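Local coordinates for protein putative N-acetylmuramoyl-L-alanine amidase (Neisseria meningitidis MC58, PDB 3CZX) that probably hydrolyses, as a zinc-dependent amidase, the bond between N-acetylmuramoyl residues and L-amino acids in cell-wall glycopeptides, at residues 31-35 with 51-57. Numbering follows the deposited sequence.
Sequences QDMRN and TDGTGKG
Q31 and K56 bring their CA atoms to 5.7 Å and N35 and T54 to a similar spacing, as segment 51-57 curls past one side of helical residues 31-35. No backbone-to-backbone bonds join the two, and the curl is read instead by helix side chains, R34 above all. The R34 side chain leaves the helix with chi1 at 172°, CG beside the carbonyl carbon, and then bends at chi2 and chi3, laying its guanidinium within the curl. NH1 and NH2 grip G55 O end-on, the latter at 2.8 Å, with the oxygen practically in the guanidinium plane. On another edge, NE forms a salt bridge of 2.6 Å to D52 OD1, meeting it from the syn side but well out of the carboxylate plane, the guanidinium and carboxylate planes standing 70° apart; the straighter NH1 bond to D52 OD2 is weak. The G53-T54 peptide lies over one face, and N35 OD1 takes a further bond from NH2, restraining the group's rotation.

The contact joins helix 26-45 to the end of edge strand 49-51 and the loop after it in this Amidase_3 domain, where A10 N also bonds D52 OD2. G57 CA comes within about 6 Å of the side chain of H12, a zinc ligand.

T54 O is held twice: Q31 NE2 reaches it at 2.9 Å on a lone pair, N35 ND2 at 2.8 Å, slightly tilted from the T54 carbonyl plane, both bonds almost straight. The other end of the Q31 amide, OE1, accepts from K56 NZ at 2.8 Å. That ammonium also forms a salt bridge with D28 and bonds T160 O of the second subunit, whose W163 packs on Q31 and N35.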
loop_
_atom_site.group_PDB
_atom_site.type_symbol
_atom_site.label_atom_id
_atom_site.label_comp_id
_atom_site.label_asym_id
_atom_site.label_seq_id
_atom_site.Cartn_x
_atom_site.Cartn_y
_atom_site.Cartn_z
ATOM N N GLN A 31 0.988 -8.878 -0.540
ATOM C CA GLN A 31 2.022 -8.012 0.002
ATOM C C GLN A 31 1.379 -6.770 0.645
ATOM O O GLN A 31 1.730 -6.422 1.766
ATOM C CB GLN A 31 3.012 -7.617 -1.110
ATOM C CG GLN A 31 3.964 -6.521 -0.765
ATOM C CD GLN A 31 4.882 -6.170 -1.905
ATOM O OE1 GLN A 31 4.478 -6.261 -3.066
ATOM N NE2 GLN A 31 6.129 -5.793 -1.588
ATOM N N ASP A 32 0.449 -6.125 -0.044
ATOM C CA ASP A 32 -0.181 -4.921 0.500
ATOM C C ASP A 32 -0.921 -5.285 1.783
ATOM O O ASP A 32 -0.828 -4.569 2.793
ATOM C CB ASP A 32 -1.198 -4.303 -0.448
ATOM C CG ASP A 32 -0.559 -3.442 -1.536
ATOM O OD1 ASP A 32 0.666 -3.186 -1.437
ATOM O OD2 ASP A 32 -1.311 -3.070 -2.472
HETATM N N MSE A 33 -1.723 -6.366 1.747
HETATM C CA MSE A 33 -2.477 -6.726 2.949
HETATM C C MSE A 33 -1.569 -6.980 4.134
HETATM O O MSE A 33 -1.838 -6.457 5.234
HETATM C CB MSE A 33 -3.382 -7.931 2.699
HETATM C CG MSE A 33 -4.501 -7.620 1.779
HETATM SE SE MSE A 33 -5.817 -9.063 1.523
HETATM C CE MSE A 33 -5.139 -9.750 -0.180
ATOM N N ARG A 34 -0.533 -7.783 3.942
ATOM C CA ARG A 34 0.399 -8.109 5.037
ATOM C C ARG A 34 1.071 -6.815 5.554
ATOM O O ARG A 34 1.093 -6.539 6.767
ATOM C CB ARG A 34 1.422 -9.169 4.614
ATOM C CG ARG A 34 2.529 -9.399 5.640
ATOM C CD ARG A 34 3.880 -8.886 5.155
ATOM N NE ARG A 34 4.496 -9.834 4.246
ATOM C CZ ARG A 34 5.037 -9.544 3.063
ATOM N NH1 ARG A 34 5.571 -10.514 2.354
ATOM N NH2 ARG A 34 4.988 -8.324 2.567
ATOM N N ASN A 35 1.597 -5.997 4.635
ATOM C CA ASN A 35 2.333 -4.795 5.046
ATOM C C ASN A 35 1.469 -3.814 5.810
ATOM O O ASN A 35 1.915 -3.213 6.810
ATOM C CB ASN A 35 2.982 -4.115 3.821
ATOM C CG ASN A 35 4.210 -4.839 3.332
ATOM O OD1 ASN A 35 4.680 -5.769 3.950
ATOM N ND2 ASN A 35 4.748 -4.422 2.169
ATOM N N THR A 51 6.855 -11.204 10.536
ATOM C CA THR A 51 6.459 -11.375 9.152
ATOM C C THR A 51 7.551 -12.068 8.338
ATOM O O THR A 51 8.668 -12.319 8.817
ATOM C CB THR A 51 6.159 -10.008 8.513
ATOM O OG1 THR A 51 7.402 -9.290 8.341
ATOM C CG2 THR A 51 5.227 -9.161 9.366
ATOM N N ASP A 52 7.188 -12.334 7.091
ATOM C CA ASP A 52 8.122 -12.704 6.023
ATOM C C ASP A 52 8.663 -11.467 5.279
ATOM O O ASP A 52 9.045 -11.564 4.106
ATOM C CB ASP A 52 7.435 -13.635 5.043
ATOM C CG ASP A 52 6.113 -13.042 4.451
ATOM O OD1 ASP A 52 5.555 -12.119 5.052
ATOM O OD2 ASP A 52 5.631 -13.562 3.419
ATOM N N GLY A 53 8.674 -10.322 5.941
ATOM C CA GLY A 53 9.215 -9.062 5.392
ATOM C C GLY A 53 8.209 -8.126 4.770
ATOM O O GLY A 53 7.004 -8.270 4.957
ATOM N N THR A 54 8.704 -7.135 4.033
ATOM C CA THR A 54 7.858 -6.141 3.364
ATOM C C THR A 54 7.802 -6.321 1.837
ATOM O O THR A 54 7.043 -5.619 1.165
ATOM C CB THR A 54 8.302 -4.704 3.717
ATOM O OG1 THR A 54 9.602 -4.422 3.189
ATOM C CG2 THR A 54 8.349 -4.543 5.207
ATOM N N GLY A 55 8.581 -7.279 1.332
ATOM C CA GLY A 55 8.604 -7.594 -0.114
ATOM C C GLY A 55 7.533 -8.594 -0.464
ATOM O O GLY A 55 6.480 -8.617 0.160
ATOM N N LYS A 56 7.763 -9.404 -1.496
ATOM C CA LYS A 56 6.783 -10.431 -1.866
ATOM C C LYS A 56 6.822 -11.590 -0.846
ATOM O O LYS A 56 7.674 -11.630 0.031
ATOM C CB LYS A 56 7.029 -10.957 -3.283
ATOM C CG LYS A 56 7.208 -9.881 -4.347
ATOM C CD LYS A 56 6.041 -8.933 -4.499
ATOM C CE LYS A 56 6.312 -7.909 -5.593
ATOM N NZ LYS A 56 5.296 -6.868 -5.657
ATOM N N GLY A 57 5.885 -12.514 -0.941
ATOM C CA GLY A 57 5.776 -13.561 0.065
ATOM C C GLY A 57 6.293 -14.917 -0.387
ATOM O O GLY A 57 7.367 -15.004 -1.002
#